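Side-chain contacts in periplasmic binding protein/LacI transcriptional regulator (Clostridium phytofermentans, PDB 3BRS), which probably binds a sugar outside the cell and delivers it to a membrane transporter, as periplasmic-type binding proteins do: residues V24-E27 with G28-A32; V243-P246 with F247-G250. All blocks are in the same frame, centred on the assembly; numbering follows the deposited sequence.

Contact 1: residues V24-E27 with G28-A32; sequences VLVE and GAQMA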
ATOM      1  N   VAL A  24       7.872  -9.224   0.949  1.00 28.77           N
ATOM      2  CA  VAL A  24       7.149 -10.345   1.532  1.00 30.72           C
ATOM      3  C   VAL A  24       5.973 -10.851   0.676  1.00 31.93           C
ATOM      4  O   VAL A  24       5.695 -12.058   0.631  1.00 32.01           O
ATOM      5  CB  VAL A  24       6.719  -9.955   2.923  1.00 35.17           C
ATOM      6  CG1 VAL A  24       5.693 -10.907   3.491  1.00 44.32           C
ATOM      7  CG2 VAL A  24       7.976  -9.883   3.846  1.00 41.45           C
ATOM      8  N   LEU A  25       5.322  -9.921  -0.057  1.00 30.46           N
ATOM      9  CA  LEU A  25       4.224 -10.232  -0.998  1.00 29.99           C
ATOM     10  C   LEU A  25       4.780 -11.190  -2.023  1.00 29.27           C
ATOM     11  O   LEU A  25       4.174 -12.204  -2.386  1.00 31.64           O
ATOM     12  CB  LEU A  25       3.780  -8.947  -1.676  1.00 29.34           C
ATOM     13  CG  LEU A  25       2.517  -9.171  -2.511  1.00 40.70           C
ATOM     14  CD1 LEU A  25       1.445  -8.118  -2.264  1.00 27.45           C
ATOM     15  CD2 LEU A  25       2.901  -9.242  -3.947  1.00 31.96           C
ATOM     16  N   VAL A  26       5.961 -10.883  -2.494  1.00 25.69           N
ATOM     17  CA  VAL A  26       6.642 -11.734  -3.494  1.00 24.10           C
ATOM     18  C   VAL A  26       6.895 -13.085  -2.874  1.00 26.29           C
ATOM     19  O   VAL A  26       6.603 -14.106  -3.497  1.00 30.12           O
ATOM     20  CB  VAL A  26       7.958 -11.034  -3.931  1.00 23.10           C
ATOM     21  CG1 VAL A  26       8.926 -11.997  -4.607  1.00 42.84           C
ATOM     22  CG2 VAL A  26       7.615  -9.922  -4.909  1.00 40.80           C
ATOM     23  N   GLU A  27       7.414 -13.130  -1.639  1.00 25.11           N
ATOM     24  CA  GLU A  27       7.611 -14.422  -0.971  1.00 27.53           C
ATOM     25  C   GLU A  27       6.375 -15.182  -0.841  1.00 29.85           C
ATOM     26  O   GLU A  27       6.410 -16.392  -1.044  1.00 31.52           O
ATOM     27  CB  GLU A  27       8.278 -14.267   0.407  1.00 27.06           C
ATOM     28  CG  GLU A  27       9.605 -13.479   0.305  1.00 59.48           C
ATOM     29  CD  GLU A  27      10.289 -13.248   1.655  1.00 33.04           C
ATOM     30  OE1 GLU A  27      10.148 -12.117   2.207  1.00 61.29           O
ATOM     31  OE2 GLU A  27      10.931 -14.228   2.150  1.00 63.10           O
ATOM     32  N   GLY A  28       5.240 -14.528  -0.505  1.00 31.32           N
ATOM     33  CA  GLY A  28       4.032 -15.308  -0.363  1.00 29.83           C
ATOM     34  C   GLY A  28       3.543 -15.903  -1.669  1.00 29.77           C
ATOM     35  O   GLY A  28       3.033 -16.960  -1.687  1.00 27.22           O
ATOM     36  N   ALA A  29       3.626 -15.171  -2.776  1.00 31.07           N
ATOM     37  CA  ALA A  29       3.177 -15.665  -4.047  1.00 28.01           C
ATOM     38  C   ALA A  29       4.162 -16.746  -4.580  1.00 28.80           C
ATOM     39  O   ALA A  29       3.768 -17.779  -5.150  1.00 28.34           O
ATOM     40  CB  ALA A  29       3.058 -14.490  -5.019  1.00 27.81           C
ATOM     41  N   GLN A  30       5.448 -16.562  -4.374  1.00 29.26           N
ATOM     42  CA  GLN A  30       6.363 -17.623  -4.761  1.00 31.78           C
ATOM     43  C   GLN A  30       6.195 -18.859  -3.895  1.00 34.73           C
ATOM     44  O   GLN A  30       6.461 -19.963  -4.390  1.00 36.19           O
ATOM     45  CB  GLN A  30       7.811 -17.194  -4.638  1.00 32.92           C
ATOM     46  CG  GLN A  30       8.221 -16.004  -5.465  1.00 35.50           C
ATOM     47  CD  GLN A  30       9.659 -15.666  -5.132  1.00 45.83           C
ATOM     48  OE1 GLN A  30      10.134 -15.889  -4.002  1.00 32.50           O
ATOM     49  NE2 GLN A  30      10.372 -15.140  -6.103  1.00 43.63           N
ATOM     50  N   MET A  31       5.761 -18.717  -2.634  1.00 34.52           N
ATOM     51  CA  MET A  31       5.436 -19.918  -1.843  1.00 37.65           C
ATOM     52  C   MET A  31       4.174 -20.665  -2.329  1.00 35.91           C
ATOM     53  O   MET A  31       4.172 -21.888  -2.529  1.00 33.92           O
ATOM     54  CB  MET A  31       5.246 -19.578  -0.383  1.00 41.72           C
ATOM     55  CG  MET A  31       4.766 -20.784   0.399  1.00 61.92           C
ATOM     56  SD  MET A  31       6.204 -21.534   1.114  1.00 56.46           S
ATOM     57  CE  MET A  31       5.918 -21.105   2.837  1.00 60.19           C
ATOM     58  N   ALA A  32       3.091 -19.944  -2.518  1.00 35.64           N
ATOM     59  CA  ALA A  32       1.969 -20.541  -3.266  1.00 35.39           C
ATOM     60  C   ALA A  32       2.372 -21.225  -4.628  1.00 36.66           C
ATOM     61  O   ALA A  32       1.940 -22.355  -4.883  1.00 36.12           O
ATOM     62  CB  ALA A  32       0.820 -19.550  -3.452  1.00 33.95           C
TER

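Contact 2: residues V243-P246 with F247-G250; sequences VQKP and FNIG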
ATOM      1  N   VAL A 243      -0.288  -2.785  10.785  1.00 35.33           N
ATOM      2  CA  VAL A 243       0.625  -3.711  10.113  1.00 36.11           C
ATOM      3  C   VAL A 243      -0.255  -4.511   9.179  1.00 35.21           C
ATOM      4  O   VAL A 243      -1.363  -4.908   9.595  1.00 35.22           O
ATOM      5  CB  VAL A 243       1.167  -4.642  11.250  1.00 37.19           C
ATOM      6  CG1 VAL A 243       1.688  -5.907  10.692  1.00 35.50           C
ATOM      7  CG2 VAL A 243       2.170  -3.907  12.041  1.00 38.44           C
ATOM      8  N   GLN A 244       0.166  -4.742   7.932  1.00 32.19           N
ATOM      9  CA  GLN A 244      -0.666  -5.512   7.018  1.00 29.85           C
ATOM     10  C   GLN A 244      -0.179  -6.956   6.982  1.00 30.95           C
ATOM     11  O   GLN A 244       0.674  -7.328   7.793  1.00 28.75           O
ATOM     12  CB  GLN A 244      -0.605  -4.922   5.587  1.00 27.24           C
ATOM     13  CG  GLN A 244      -0.958  -3.450   5.576  1.00 32.94           C
ATOM     14  CD  GLN A 244      -0.749  -2.870   4.243  1.00 39.52           C
ATOM     15  OE1 GLN A 244      -1.528  -3.121   3.340  1.00 37.36           O
ATOM     16  NE2 GLN A 244       0.341  -2.129   4.074  1.00 42.62           N
ATOM     17  N   LYS A 245      -0.717  -7.742   6.037  1.00 31.94           N
ATOM     18  CA  LYS A 245      -0.321  -9.134   5.831  1.00 36.51           C
ATOM     19  C   LYS A 245       0.144  -9.445   4.382  1.00 35.74           C
ATOM     20  O   LYS A 245      -0.475 -10.235   3.651  1.00 38.01           O
ATOM     21  CB  LYS A 245      -1.399 -10.114   6.373  1.00 35.87           C
ATOM     22  CG  LYS A 245      -1.443 -10.107   7.895  1.00 47.62           C
ATOM     23  CD  LYS A 245      -2.487 -11.039   8.490  1.00 40.15           C
ATOM     24  CE  LYS A 245      -3.153 -10.361   9.751  1.00 57.69           C
ATOM     25  NZ  LYS A 245      -4.470 -10.920  10.305  1.00 51.65           N
ATOM     26  N   PRO A 246       1.252  -8.835   3.958  1.00 33.30           N
ATOM     27  CA  PRO A 246       1.589  -8.936   2.542  1.00 29.29           C
ATOM     28  C   PRO A 246       1.848 -10.345   2.133  1.00 30.33           C
ATOM     29  O   PRO A 246       1.566 -10.702   0.989  1.00 27.95           O
ATOM     30  CB  PRO A 246       2.858  -8.100   2.429  1.00 27.75           C
ATOM     31  CG  PRO A 246       3.423  -8.156   3.808  1.00 31.03           C
ATOM     32  CD  PRO A 246       2.231  -7.993   4.659  1.00 34.34           C
ATOM     33  N   PHE A 247       2.353 -11.178   3.059  1.00 31.10           N
ATOM     34  CA  PHE A 247       2.585 -12.572   2.694  1.00 29.77           C
ATOM     35  C   PHE A 247       1.253 -13.190   2.214  1.00 29.91           C
ATOM     36  O   PHE A 247       1.167 -13.800   1.109  1.00 29.89           O
ATOM     37  CB  PHE A 247       3.178 -13.341   3.907  1.00 34.17           C
ATOM     38  CG  PHE A 247       3.656 -14.683   3.537  1.00 32.73           C
ATOM     39  CD1 PHE A 247       2.784 -15.776   3.575  1.00 40.51           C
ATOM     40  CD2 PHE A 247       4.980 -14.870   3.059  1.00 42.70           C
ATOM     41  CE1 PHE A 247       3.236 -17.075   3.168  1.00 34.35           C
ATOM     42  CE2 PHE A 247       5.436 -16.159   2.649  1.00 36.11           C
ATOM     43  CZ  PHE A 247       4.565 -17.245   2.706  1.00 39.69           C
ATOM     44  N   ASN A 248       0.186 -12.979   3.012  1.00 29.28           N
ATOM     45  CA  ASN A 248      -1.119 -13.469   2.630  1.00 29.80           C
ATOM     46  C   ASN A 248      -1.709 -12.861   1.385  1.00 30.81           C
ATOM     47  O   ASN A 248      -2.407 -13.570   0.668  1.00 29.69           O
ATOM     48  CB  ASN A 248      -2.061 -13.314   3.754  1.00 32.66           C
ATOM     49  CG  ASN A 248      -1.764 -14.334   4.828  1.00 71.51           C
ATOM     50  OD1 ASN A 248      -2.073 -14.155   5.991  1.00 40.52           O
ATOM     51  ND2 ASN A 248      -1.083 -15.403   4.431  1.00 46.31           N
ATOM     52  N   ILE A 249      -1.493 -11.562   1.139  1.00 27.95           N
ATOM     53  CA  ILE A 249      -1.948 -11.006  -0.158  1.00 25.87           C
ATOM     54  C   ILE A 249      -1.404 -11.757  -1.340  1.00 30.10           C
ATOM     55  O   ILE A 249      -2.166 -12.025  -2.320  1.00 31.36           O
ATOM     56  CB  ILE A 249      -1.617  -9.513  -0.321  1.00 22.49           C
ATOM     57  CG1 ILE A 249      -2.527  -8.729   0.614  1.00 26.22           C
ATOM     58  CG2 ILE A 249      -1.934  -9.004  -1.820  1.00 31.47           C
ATOM     59  CD1 ILE A 249      -1.948  -7.345   1.093  1.00 24.48           C
ATOM     60  N   GLY A 250      -0.100 -12.051  -1.310  1.00 27.50           N
ATOM     61  CA  GLY A 250       0.542 -12.740  -2.442  1.00 26.58           C
ATOM     62  C   GLY A 250       0.157 -14.203  -2.533  1.00 29.96           C
ATOM     63  O   GLY A 250      -0.078 -14.716  -3.612  1.00 32.02           O
TER

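Contact 1: residues V24-E27 with G28-A32
Val26 and Gln30, one turn apart on helix 20-36, carry the side-chain part of this contact. They lie alongside each other and point the same way. Val26 sets CG1 opposite its own backbone N (chi1 162°), which turns that methyl toward the amide of Gln30: CG1 lies 3.8 Å from Gln30 NE2 and equally near CD, so one methyl rests against the carboxamide group. Gln30 is extended beyond CG, and its CG passes 3.2 Å from Val26 O, so the aliphatic stem runs beside the carbonyl before the amide reaches the methyl.

Backbone bonds supply the rest, each joining residue i to i+4. Gly28 N to Val24 O is 2.8 Å, and Ala29 N to Leu25 O is 3.0 Å. Gln30 N to Val26 O and Met31 N to Glu27 O are both 2.9 Å. Small contacts fill in around these: Ala29 CB lies 3.7 Å from Leu25 O, and Met31 CB lies 3.5 Å from Glu27 O before the rest of the side chain bends away.

The helix belongs to the beta-alpha-beta unit formed with strands 7-11 and 39-42. Val26 and Gln30 both touch Phe42 and Ala29 touches Leu40 of strand 39-42, whereas Val24, Leu25 and Ala29 pack on Pro246, Phe247, Ile249 and Val254 of helix 246-262.

Contact 2: residues V243-P246 with F247-G250
Lys245 and Ile249 meet where the loop after strand 240-243 turns into helix 246-262. Lys245 occupies the N-cap position, and its carbonyl forms the tight part of the contact. Ile249 N binds Lys245 O at 3.0 Å. Gly250 N then takes Pro246 O at 3.1 Å, continuing the i to i+4 pattern. On this buried side Ile249 sets CG1 beside its own backbone N (chi1 -71°), which lets CD1 reach back to 4.1 Å from Pro246 CA; its CB lies 3.6 Å from Pro246 O. Pro246 is the first residue of the helix, its ring packed on Ser226.

The other side is looser. Lys245 and Asn248 run side by side, and Lys245 CD comes no nearer than 4.0 Å to Asn248 OD1 before the chain bends at chi3 and carries NZ of this exposed residue away from the helix start. Asn248 ND2 lies at the edge of the Phe247 ring, in its plane.

Pro246 stands in the first turn, where backbone N-H groups generally have no i-4 acceptor within the helix, so its lack of an N-H costs the helix no bond. With Lys245 as N-cap, the two i to i+4 bonds make the helix start. Aliphatic packing lines its buried side; on the outer side the aliphatic stem of Lys245 lies loosely beside the amide oxygen of Asn248, and the ammonium group is directed away from it.

How the contacts relate
Contact 1 comes first along the chain, within helix 20-36, and contact 2 follows much later, where strand 240-243 of the mixed sheet leads into helix 246-262. Their centres are nonetheless about 9 Å apart, because the two helices pack together: Gly28 CA comes 3.4 Å from Phe247 CE2, and Leu25 CD1 lies 3.5 Å from Ile249 CG2. Helix 20-36 flanks the six-stranded parallel sheet, whereas contact 2 begins at the end of a strand of the other sheet, so the chain passes there from one lobe to the other. This two-sheet arrangement is that of periplasmic binding proteins, whose ligand cleft generally lies between the lobes.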